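Side-chain contacts in haloperoxidase (Corallina officinalis, PDB 1QHB), which catalyses the halogenation of organic substrates, using hydrogen peroxide to oxidise bromide, with vanadate as its cofactor: residues K59-D64 against R121-S126; L295-D300 against A305-F310; L340-I345 against T494-F499. All coordinates share one frame; numbering follows the deposited sequence.

All three contacts are buried. Contacts 1 and 2 are neighbours on one side of the chain's centre. Their centres lie about 13 Å apart, and they touch where Arg121 packs on Asp306 and lies near the like-charged Arg308. Contact 3 lies on the opposite side, with its centre about 36 and 37 Å from theirs. Contact 1 joins two loop segments near the vanadate site through a ring N-H. Contact 2 ties a helix to the loop that follows it, with a backbone bond and a small apolar patch. Contact 3 joins two helices by apolar packing alone. All three segment pairs reach a second subunit.

Contact 1. Residues K59-D64 against R121-S126; sequences KGLPHD and RGWENS
Close to the vanadate site, the loop before helix 72-84 meets the short strand 123-124: Lys59, Gly60 and Leu61 touch the indole ring of Trp123. Trp123 NE1 donates to the backbone oxygen of Lys59, with NE1 and O 2.9 Å apart. The bond is bent, with an N-H...O angle of 143°. The donor lies nearly along the C=O axis, but the oxygen is tilted 24° out of the indole plane. The indole CG is anti to the carbonyl carbon of Trp123 (chi1 -63°), which lets the ring reach the 59-61 loop. Leu61 adds an apolar contact, its CD2 lying 3.9 Å from Trp123 CZ2. The two side chains cross at about a right angle. Gly60, between Lys59 and Leu61 in the chain, brings its C 4.1 Å from Trp123 CZ2. Its positive phi by itself calls for glycine. Phe78 and Phe477 also meet the ring.

The lysine chain is extended and carries its amino group to Glu408. Lys59 NZ forms a salt bridge there and also bonds to the backbone oxygens of Glu473 and Ser475. On the other segment, Arg121 NH2 bridges to Glu124 OE2 at 3.2 Å. Trp123 and Glu124 also pair in parallel with a strand of the second subunit. The lysine side chain lies about 6 Å from that of Arg406, a vanadate-site residue. The side chain of Trp123 lies about 6 Å from that of His478, probably an active-site residue. The backbone oxygen of Lys59 takes up the one N-H of a buried indole and probably helps fix the ring's rotation, while Leu61 packs on its carbon part.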
loop_
_atom_site.group_PDB
_atom_site.type_symbol
_atom_site.label_atom_id
_atom_site.label_comp_id
_atom_site.label_asym_id
_atom_site.label_seq_id
_atom_site.Cartn_x
_atom_site.Cartn_y
_atom_site.Cartn_z
ATOM N N LYS A 59 -19.532 -24.228 40.199
ATOM C CA LYS A 59 -19.323 -23.720 41.559
ATOM C C LYS A 59 -19.726 -22.267 41.642
ATOM O O LYS A 59 -19.228 -21.473 40.850
ATOM C CB LYS A 59 -17.845 -23.929 41.907
ATOM C CG LYS A 59 -17.577 -23.806 43.422
ATOM C CD LYS A 59 -16.168 -24.240 43.716
ATOM C CE LYS A 59 -15.822 -23.962 45.190
ATOM N NZ LYS A 59 -14.690 -24.836 45.619
ATOM N N GLY A 60 -20.599 -21.906 42.624
ATOM C CA GLY A 60 -20.991 -20.495 42.761
ATOM C C GLY A 60 -22.453 -20.300 42.393
ATOM O O GLY A 60 -23.132 -19.443 42.950
ATOM N N LEU A 61 -22.951 -21.040 41.421
ATOM C CA LEU A 61 -24.343 -21.038 41.025
ATOM C C LEU A 61 -25.116 -21.835 42.069
ATOM O O LEU A 61 -24.610 -22.830 42.552
ATOM C CB LEU A 61 -24.509 -21.660 39.642
ATOM C CG LEU A 61 -23.700 -21.035 38.502
ATOM C CD1 LEU A 61 -23.953 -21.807 37.218
ATOM C CD2 LEU A 61 -24.071 -19.573 38.326
ATOM N N PRO A 62 -26.360 -21.444 42.373
ATOM C CA PRO A 62 -27.186 -22.096 43.365
ATOM C C PRO A 62 -27.438 -23.549 43.019
ATOM O O PRO A 62 -27.940 -23.830 41.914
ATOM C CB PRO A 62 -28.511 -21.317 43.327
ATOM C CG PRO A 62 -28.359 -20.152 42.420
ATOM C CD PRO A 62 -27.020 -20.268 41.732
ATOM N N HIS A 63 -27.202 -24.471 43.949
ATOM C CA HIS A 63 -27.425 -25.888 43.706
ATOM C C HIS A 63 -28.582 -26.429 44.543
ATOM O O HIS A 63 -29.000 -25.799 45.518
ATOM C CB HIS A 63 -26.179 -26.721 43.992
ATOM C CG HIS A 63 -24.973 -26.326 43.198
ATOM N ND1 HIS A 63 -24.182 -25.222 43.443
ATOM C CD2 HIS A 63 -24.481 -26.922 42.095
ATOM C CE1 HIS A 63 -23.212 -25.201 42.534
ATOM N NE2 HIS A 63 -23.366 -26.206 41.694
ATOM N N ASP A 64 -29.086 -27.592 44.117
ATOM C CA ASP A 64 -30.181 -28.222 44.833
ATOM C C ASP A 64 -29.561 -29.162 45.856
ATOM O O ASP A 64 -28.329 -29.175 45.892
ATOM C CB ASP A 64 -31.191 -28.915 43.929
ATOM C CG ASP A 64 -30.715 -30.094 43.163
ATOM O OD1 ASP A 64 -29.584 -30.580 43.414
ATOM O OD2 ASP A 64 -31.448 -30.602 42.262
ATOM N N ARG A 121 -17.998 -15.920 47.624
ATOM C CA ARG A 121 -16.749 -15.514 46.940
ATOM C C ARG A 121 -17.109 -15.509 45.454
ATOM O O ARG A 121 -18.033 -16.238 45.099
ATOM C CB ARG A 121 -15.546 -16.414 47.277
ATOM C CG ARG A 121 -15.788 -17.888 47.033
ATOM C CD ARG A 121 -14.593 -18.746 47.422
ATOM N NE ARG A 121 -13.390 -18.352 46.678
ATOM C CZ ARG A 121 -12.376 -19.123 46.345
ATOM N NH1 ARG A 121 -12.367 -20.417 46.670
ATOM N NH2 ARG A 121 -11.381 -18.519 45.683
ATOM N N GLY A 122 -16.439 -14.736 44.595
ATOM C CA GLY A 122 -16.762 -14.671 43.188
ATOM C C GLY A 122 -15.780 -15.386 42.278
ATOM O O GLY A 122 -14.759 -15.908 42.739
ATOM N N TRP A 123 -16.127 -15.467 40.987
ATOM C CA TRP A 123 -15.255 -16.184 40.035
ATOM C C TRP A 123 -13.974 -15.405 39.812
ATOM O O TRP A 123 -14.100 -14.199 39.909
ATOM C CB TRP A 123 -15.981 -16.444 38.727
ATOM C CG TRP A 123 -17.171 -17.336 38.977
ATOM C CD1 TRP A 123 -17.153 -18.682 39.106
ATOM C CD2 TRP A 123 -18.533 -16.924 39.113
ATOM N NE1 TRP A 123 -18.432 -19.169 39.318
ATOM C CE2 TRP A 123 -19.286 -18.094 39.312
ATOM C CE3 TRP A 123 -19.187 -15.699 39.052
ATOM C CZ2 TRP A 123 -20.677 -18.074 39.486
ATOM C CZ3 TRP A 123 -20.564 -15.694 39.202
ATOM C CH2 TRP A 123 -21.295 -16.866 39.429
ATOM N N GLU A 124 -12.845 -16.097 39.590
ATOM C CA GLU A 124 -11.596 -15.345 39.458
ATOM C C GLU A 124 -11.222 -15.126 38.009
ATOM O O GLU A 124 -10.826 -16.065 37.300
ATOM C CB GLU A 124 -10.475 -16.113 40.221
ATOM C CG GLU A 124 -10.950 -16.487 41.641
ATOM C CD GLU A 124 -10.031 -17.389 42.425
ATOM O OE1 GLU A 124 -8.933 -16.908 42.811
ATOM O OE2 GLU A 124 -10.347 -18.583 42.692
ATOM N N ASN A 125 -11.329 -13.879 37.507
ATOM C CA ASN A 125 -10.925 -13.623 36.125
ATOM C C ASN A 125 -11.533 -14.593 35.123
ATOM O O ASN A 125 -10.830 -15.281 34.345
ATOM C CB ASN A 125 -9.397 -13.778 35.994
ATOM C CG ASN A 125 -8.657 -12.739 36.821
ATOM O OD1 ASN A 125 -7.872 -13.097 37.709
ATOM N ND2 ASN A 125 -8.952 -11.484 36.504
ATOM N N SER A 126 -12.861 -14.608 35.068
ATOM C CA SER A 126 -13.549 -15.497 34.139
ATOM C C SER A 126 -13.357 -15.089 32.697
ATOM O O SER A 126 -13.612 -15.957 31.859
ATOM C CB SER A 126 -15.023 -15.575 34.493
ATOM O OG SER A 126 -15.455 -14.280 34.957
#

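Contact 2. Residues L295-D300 against A305-F310; sequences LKVFLD and ADFRGF
Asp300 and Ala305 carry the polar link between helix 295-302 and the loop that follows it. Ala305 N donates to Asp300 O at 2.8 Å, and the bond is fairly straight at 165°. The donor is five residues beyond the acceptor, so the chain is held close as it leaves the helix. The same approach sets Ala305 CB 3.3 Å from Asp300 O. It also brings the CB atoms of Asp300 and Ala305 to 4.0 Å. The carboxylate of Asp300 is held by other partners, the hydroxyl of Ser110 and the backbone N of Arg109.

The apolar part is small. Val297 CG1 meets Phe307 CZ at 4.1 Å, and the two side chains cross at about a right angle. CG1 is the valine branch anti to the backbone N (chi1 172°), and it is this methyl that reaches the far end of the ring. Leu112 and Leu118 also pack on Phe307.

Charged groups brace the loop itself. Arg308 grips Asp306 side-on, with NE 3.0 Å from OD1 and NH2 2.8 Å from OD2. Arg308 N also bonds to Asp306 OD1, forming an Asx turn. NE and N reach OD1 from opposite faces of the carboxylate plane. A type II beta turn from Phe307 to Phe310 overlaps the Asx turn. The chemistry implies a loop held to its helix mainly by one backbone bond, with a light ring contact beside it. The loop is probably stiffened by the Asp306-Arg308 pair, whose arginine also makes a salt bridge through NH1 to Asp369 of the second subunit.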
loop_
_atom_site.group_PDB
_atom_site.type_symbol
_atom_site.label_atom_id
_atom_site.label_comp_id
_atom_site.label_asym_id
_atom_site.label_seq_id
_atom_site.Cartn_x
_atom_site.Cartn_y
_atom_site.Cartn_z
ATOM N N LEU A 295 -21.879 -33.586 53.589
ATOM C CA LEU A 295 -22.714 -33.139 52.503
ATOM C C LEU A 295 -23.203 -31.721 52.592
ATOM O O LEU A 295 -23.077 -30.975 51.577
ATOM C CB LEU A 295 -23.947 -34.047 52.365
ATOM C CG LEU A 295 -24.766 -33.744 51.086
ATOM C CD1 LEU A 295 -23.869 -33.992 49.881
ATOM C CD2 LEU A 295 -26.043 -34.574 51.052
ATOM N N LYS A 296 -23.746 -31.298 53.750
ATOM C CA LYS A 296 -24.218 -29.888 53.755
ATOM C C LYS A 296 -23.130 -28.864 53.643
ATOM O O LYS A 296 -23.370 -27.819 53.004
ATOM C CB LYS A 296 -25.062 -29.649 55.008
ATOM C CG LYS A 296 -26.321 -30.526 54.968
ATOM C CD LYS A 296 -27.042 -30.322 56.310
ATOM C CE LYS A 296 -28.403 -31.013 56.258
ATOM N NZ LYS A 296 -29.307 -30.379 57.263
ATOM N N VAL A 297 -21.963 -29.100 54.267
ATOM C CA VAL A 297 -20.844 -28.127 54.147
ATOM C C VAL A 297 -20.335 -28.160 52.711
ATOM O O VAL A 297 -20.084 -27.129 52.091
ATOM C CB VAL A 297 -19.711 -28.532 55.087
ATOM C CG1 VAL A 297 -18.474 -27.706 54.889
ATOM C CG2 VAL A 297 -20.176 -28.516 56.547
ATOM N N PHE A 298 -20.235 -29.350 52.104
ATOM C CA PHE A 298 -19.840 -29.469 50.703
ATOM C C PHE A 298 -20.789 -28.688 49.785
ATOM O O PHE A 298 -20.327 -27.889 48.970
ATOM C CB PHE A 298 -19.808 -30.944 50.337
ATOM C CG PHE A 298 -19.798 -31.175 48.840
ATOM C CD1 PHE A 298 -18.585 -31.220 48.151
ATOM C CD2 PHE A 298 -21.000 -31.342 48.144
ATOM C CE1 PHE A 298 -18.588 -31.439 46.770
ATOM C CE2 PHE A 298 -20.991 -31.516 46.774
ATOM C CZ PHE A 298 -19.788 -31.569 46.092
ATOM N N LEU A 299 -22.107 -28.740 50.008
ATOM C CA LEU A 299 -23.056 -27.998 49.165
ATOM C C LEU A 299 -22.948 -26.520 49.397
ATOM O O LEU A 299 -22.983 -25.772 48.418
ATOM C CB LEU A 299 -24.473 -28.468 49.419
ATOM C CG LEU A 299 -24.764 -29.920 49.036
ATOM C CD1 LEU A 299 -26.165 -30.323 49.528
ATOM C CD2 LEU A 299 -24.708 -30.098 47.529
ATOM N N ASP A 300 -22.681 -26.104 50.650
ATOM C CA ASP A 300 -22.472 -24.673 50.892
ATOM C C ASP A 300 -21.271 -24.169 50.124
ATOM O O ASP A 300 -21.231 -23.040 49.631
ATOM C CB ASP A 300 -22.241 -24.419 52.411
ATOM C CG ASP A 300 -23.574 -24.555 53.152
ATOM O OD1 ASP A 300 -24.657 -24.390 52.535
ATOM O OD2 ASP A 300 -23.549 -24.885 54.371
ATOM N N ALA A 305 -19.876 -20.547 49.634
ATOM C CA ALA A 305 -19.519 -20.119 51.004
ATOM C C ALA A 305 -18.013 -19.887 51.087
ATOM O O ALA A 305 -17.199 -20.738 50.725
ATOM C CB ALA A 305 -20.057 -21.136 52.003
ATOM N N ASP A 306 -17.584 -18.722 51.630
ATOM C CA ASP A 306 -16.175 -18.425 51.624
ATOM C C ASP A 306 -15.497 -19.001 52.862
ATOM O O ASP A 306 -15.411 -18.352 53.910
ATOM C CB ASP A 306 -15.921 -16.924 51.512
ATOM C CG ASP A 306 -14.476 -16.646 51.164
ATOM O OD1 ASP A 306 -13.654 -17.616 51.150
ATOM O OD2 ASP A 306 -14.174 -15.489 50.861
ATOM N N PHE A 307 -14.957 -20.196 52.760
ATOM C CA PHE A 307 -14.246 -20.838 53.833
ATOM C C PHE A 307 -12.747 -20.580 53.789
ATOM O O PHE A 307 -12.066 -21.297 54.524
ATOM C CB PHE A 307 -14.454 -22.356 53.749
ATOM C CG PHE A 307 -15.608 -22.855 54.540
ATOM C CD1 PHE A 307 -15.504 -23.106 55.899
ATOM C CD2 PHE A 307 -16.841 -23.092 53.909
ATOM C CE1 PHE A 307 -16.601 -23.596 56.596
ATOM C CE2 PHE A 307 -17.944 -23.543 54.589
ATOM C CZ PHE A 307 -17.800 -23.812 55.943
ATOM N N ARG A 308 -12.224 -19.690 52.942
ATOM C CA ARG A 308 -10.800 -19.483 52.873
ATOM C C ARG A 308 -10.218 -19.075 54.214
ATOM O O ARG A 308 -10.656 -18.113 54.859
ATOM C CB ARG A 308 -10.409 -18.400 51.817
ATOM C CG ARG A 308 -10.623 -18.948 50.407
ATOM C CD ARG A 308 -10.402 -17.922 49.301
ATOM N NE ARG A 308 -11.400 -16.857 49.344
ATOM C CZ ARG A 308 -11.467 -15.812 48.559
ATOM N NH1 ARG A 308 -10.556 -15.598 47.618
ATOM N NH2 ARG A 308 -12.457 -14.925 48.758
ATOM N N GLY A 309 -9.102 -19.692 54.611
ATOM C CA GLY A 309 -8.399 -19.272 55.801
ATOM C C GLY A 309 -8.824 -20.052 57.002
ATOM O O GLY A 309 -8.399 -19.700 58.092
ATOM N N PHE A 310 -9.674 -21.056 56.825
ATOM C CA PHE A 310 -10.161 -21.863 57.938
ATOM C C PHE A 310 -9.249 -22.988 58.396
ATOM O O PHE A 310 -9.490 -23.638 59.422
ATOM C CB PHE A 310 -11.516 -22.429 57.533
ATOM C CG PHE A 310 -12.353 -22.991 58.666
ATOM C CD1 PHE A 310 -12.823 -22.200 59.691
ATOM C CD2 PHE A 310 -12.736 -24.319 58.616
ATOM C CE1 PHE A 310 -13.626 -22.729 60.684
ATOM C CE2 PHE A 310 -13.548 -24.879 59.605
ATOM C CZ PHE A 310 -13.957 -24.054 60.638
#

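Contact 3. Residues L340-I345 against T494-F499; sequences LNACLI and TILKAF
Leu496 reaches from helix 484-499 to Cys343 and Ala342 on helix 337-349. Its two methyls divide the work. CD2 lies 3.7 Å from Cys343 CB and 3.8 Å from Cys343 SG, so one methyl rests against both side-chain atoms of the cysteine. CD1 turns to the alanine, and the distance from Ala342 CB to Leu496 CD1 is longer, at 4.4 Å. The contact is van der Waals packing, without hydrogen bonds between the segments.

The torsions account for this meeting. The leucine CG stands anti to its own carbonyl carbon (chi1 -65°), and the side chain extends on from there (chi2 173°). This extends CD1 from the leucine backbone, with CD2 branching to the cysteine. The sulfur of Cys343 is anti to the backbone N (chi1 -168°), which places SG beside the leucine methyl as well. Where the backbones are nearest, Cys343 CA and Leu496 CA are 7.2 Å apart. The residues that meet on the 340-345 side are small, which is consistent with that spacing.

Further out, other helices complete the packing. Leu534 of helix 530-548 touches both Ala342 and Leu496, and Leu537 also packs on Ala342. Val379 of helix 376-402 lies against Cys343. Next to Ala342 in the chain, Asn341 ND2 bonds to the hydroxyl of Tyr273 of the second subunit. Helix 484-499 begins at Gly484 and His485, which belong to the vanadate-binding site, but Leu496 lies three turns along and away from it. This is apolar helix-to-helix packing within the largely helical fold of the vanadium haloperoxidases, relatives of the PAP2 family.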
loop_
_atom_site.group_PDB
_atom_site.type_symbol
_atom_site.label_atom_id
_atom_site.label_comp_id
_atom_site.label_asym_id
_atom_site.label_seq_id
_atom_site.Cartn_x
_atom_site.Cartn_y
_atom_site.Cartn_z
ATOM N N LEU A 340 11.494 -20.117 40.457
ATOM C CA LEU A 340 12.399 -19.024 40.810
ATOM C C LEU A 340 13.365 -19.520 41.884
ATOM O O LEU A 340 14.571 -19.323 41.832
ATOM C CB LEU A 340 11.573 -17.815 41.249
ATOM C CG LEU A 340 12.355 -16.740 42.016
ATOM C CD1 LEU A 340 13.372 -16.067 41.117
ATOM C CD2 LEU A 340 11.401 -15.776 42.685
ATOM N N ASN A 341 12.875 -20.317 42.824
ATOM C CA ASN A 341 13.736 -20.876 43.888
ATOM C C ASN A 341 14.718 -21.874 43.284
ATOM O O ASN A 341 15.834 -21.869 43.769
ATOM C CB ASN A 341 12.932 -21.593 44.977
ATOM C CG ASN A 341 12.069 -20.623 45.767
ATOM O OD1 ASN A 341 11.283 -21.112 46.604
ATOM N ND2 ASN A 341 12.156 -19.328 45.505
ATOM N N ALA A 342 14.273 -22.643 42.298
ATOM C CA ALA A 342 15.158 -23.594 41.623
ATOM C C ALA A 342 16.273 -22.842 40.920
ATOM O O ALA A 342 17.460 -23.118 41.077
ATOM C CB ALA A 342 14.392 -24.401 40.596
ATOM N N CYS A 343 15.866 -21.765 40.231
ATOM C CA CYS A 343 16.838 -20.906 39.597
ATOM C C CYS A 343 17.874 -20.315 40.514
ATOM O O CYS A 343 19.045 -20.358 40.164
ATOM C CB CYS A 343 16.108 -19.770 38.850
ATOM S SG CYS A 343 17.108 -18.773 37.709
ATOM N N LEU A 344 17.467 -19.844 41.680
ATOM C CA LEU A 344 18.399 -19.308 42.665
ATOM C C LEU A 344 19.385 -20.355 43.178
ATOM O O LEU A 344 20.550 -20.017 43.344
ATOM C CB LEU A 344 17.617 -18.683 43.806
ATOM C CG LEU A 344 16.775 -17.435 43.525
ATOM C CD1 LEU A 344 15.878 -17.170 44.734
ATOM C CD2 LEU A 344 17.658 -16.221 43.289
ATOM N N ILE A 345 18.972 -21.601 43.360
ATOM C CA ILE A 345 19.876 -22.677 43.771
ATOM C C ILE A 345 20.919 -22.891 42.665
ATOM O O ILE A 345 22.105 -23.079 42.943
ATOM C CB ILE A 345 19.056 -23.953 44.017
ATOM C CG1 ILE A 345 18.229 -23.784 45.318
ATOM C CG2 ILE A 345 19.958 -25.174 44.211
ATOM C CD1 ILE A 345 17.204 -24.891 45.558
ATOM N N THR A 494 10.593 -24.910 31.123
ATOM C CA THR A 494 11.045 -24.822 29.738
ATOM C C THR A 494 12.061 -23.689 29.628
ATOM O O THR A 494 13.175 -23.961 29.124
ATOM C CB THR A 494 9.862 -24.601 28.780
ATOM O OG1 THR A 494 9.050 -25.768 28.901
ATOM C CG2 THR A 494 10.293 -24.486 27.312
ATOM N N ILE A 495 11.799 -22.549 30.289
ATOM C CA ILE A 495 12.780 -21.450 30.223
ATOM C C ILE A 495 14.081 -21.845 30.888
ATOM O O ILE A 495 15.200 -21.522 30.423
ATOM C CB ILE A 495 12.207 -20.198 30.931
ATOM C CG1 ILE A 495 11.072 -19.531 30.189
ATOM C CG2 ILE A 495 13.312 -19.138 31.198
ATOM C CD1 ILE A 495 11.322 -19.241 28.694
ATOM N N LEU A 496 13.998 -22.409 32.094
ATOM C CA LEU A 496 15.193 -22.819 32.816
ATOM C C LEU A 496 15.954 -23.924 32.070
ATOM O O LEU A 496 17.179 -23.901 32.114
ATOM C CB LEU A 496 14.818 -23.312 34.225
ATOM C CG LEU A 496 14.228 -22.270 35.183
ATOM C CD1 LEU A 496 13.744 -22.965 36.467
ATOM C CD2 LEU A 496 15.228 -21.183 35.492
ATOM N N LYS A 497 15.278 -24.903 31.455
ATOM C CA LYS A 497 16.082 -25.941 30.769
ATOM C C LYS A 497 16.724 -25.327 29.520
ATOM O O LYS A 497 17.772 -25.792 29.160
ATOM C CB LYS A 497 15.277 -27.153 30.383
ATOM C CG LYS A 497 14.642 -27.997 31.479
ATOM C CD LYS A 497 13.942 -29.205 30.928
ATOM C CE LYS A 497 12.728 -28.809 30.124
ATOM N NZ LYS A 497 11.793 -29.917 29.774
ATOM N N ALA A 498 16.211 -24.308 28.854
ATOM C CA ALA A 498 16.819 -23.650 27.737
ATOM C C ALA A 498 18.026 -22.833 28.222
ATOM O O ALA A 498 19.028 -22.750 27.510
ATOM C CB ALA A 498 15.871 -22.644 27.057
ATOM N N PHE A 499 17.872 -22.149 29.349
ATOM C CA PHE A 499 18.908 -21.207 29.733
ATOM C C PHE A 499 20.114 -21.837 30.408
ATOM O O PHE A 499 21.214 -21.263 30.345
ATOM C CB PHE A 499 18.243 -20.205 30.699
ATOM C CG PHE A 499 18.772 -18.826 30.466
ATOM C CD1 PHE A 499 20.001 -18.454 30.963
ATOM C CD2 PHE A 499 18.042 -17.936 29.731
ATOM C CE1 PHE A 499 20.479 -17.171 30.735
ATOM C CE2 PHE A 499 18.519 -16.676 29.458
ATOM C CZ PHE A 499 19.734 -16.296 29.975
#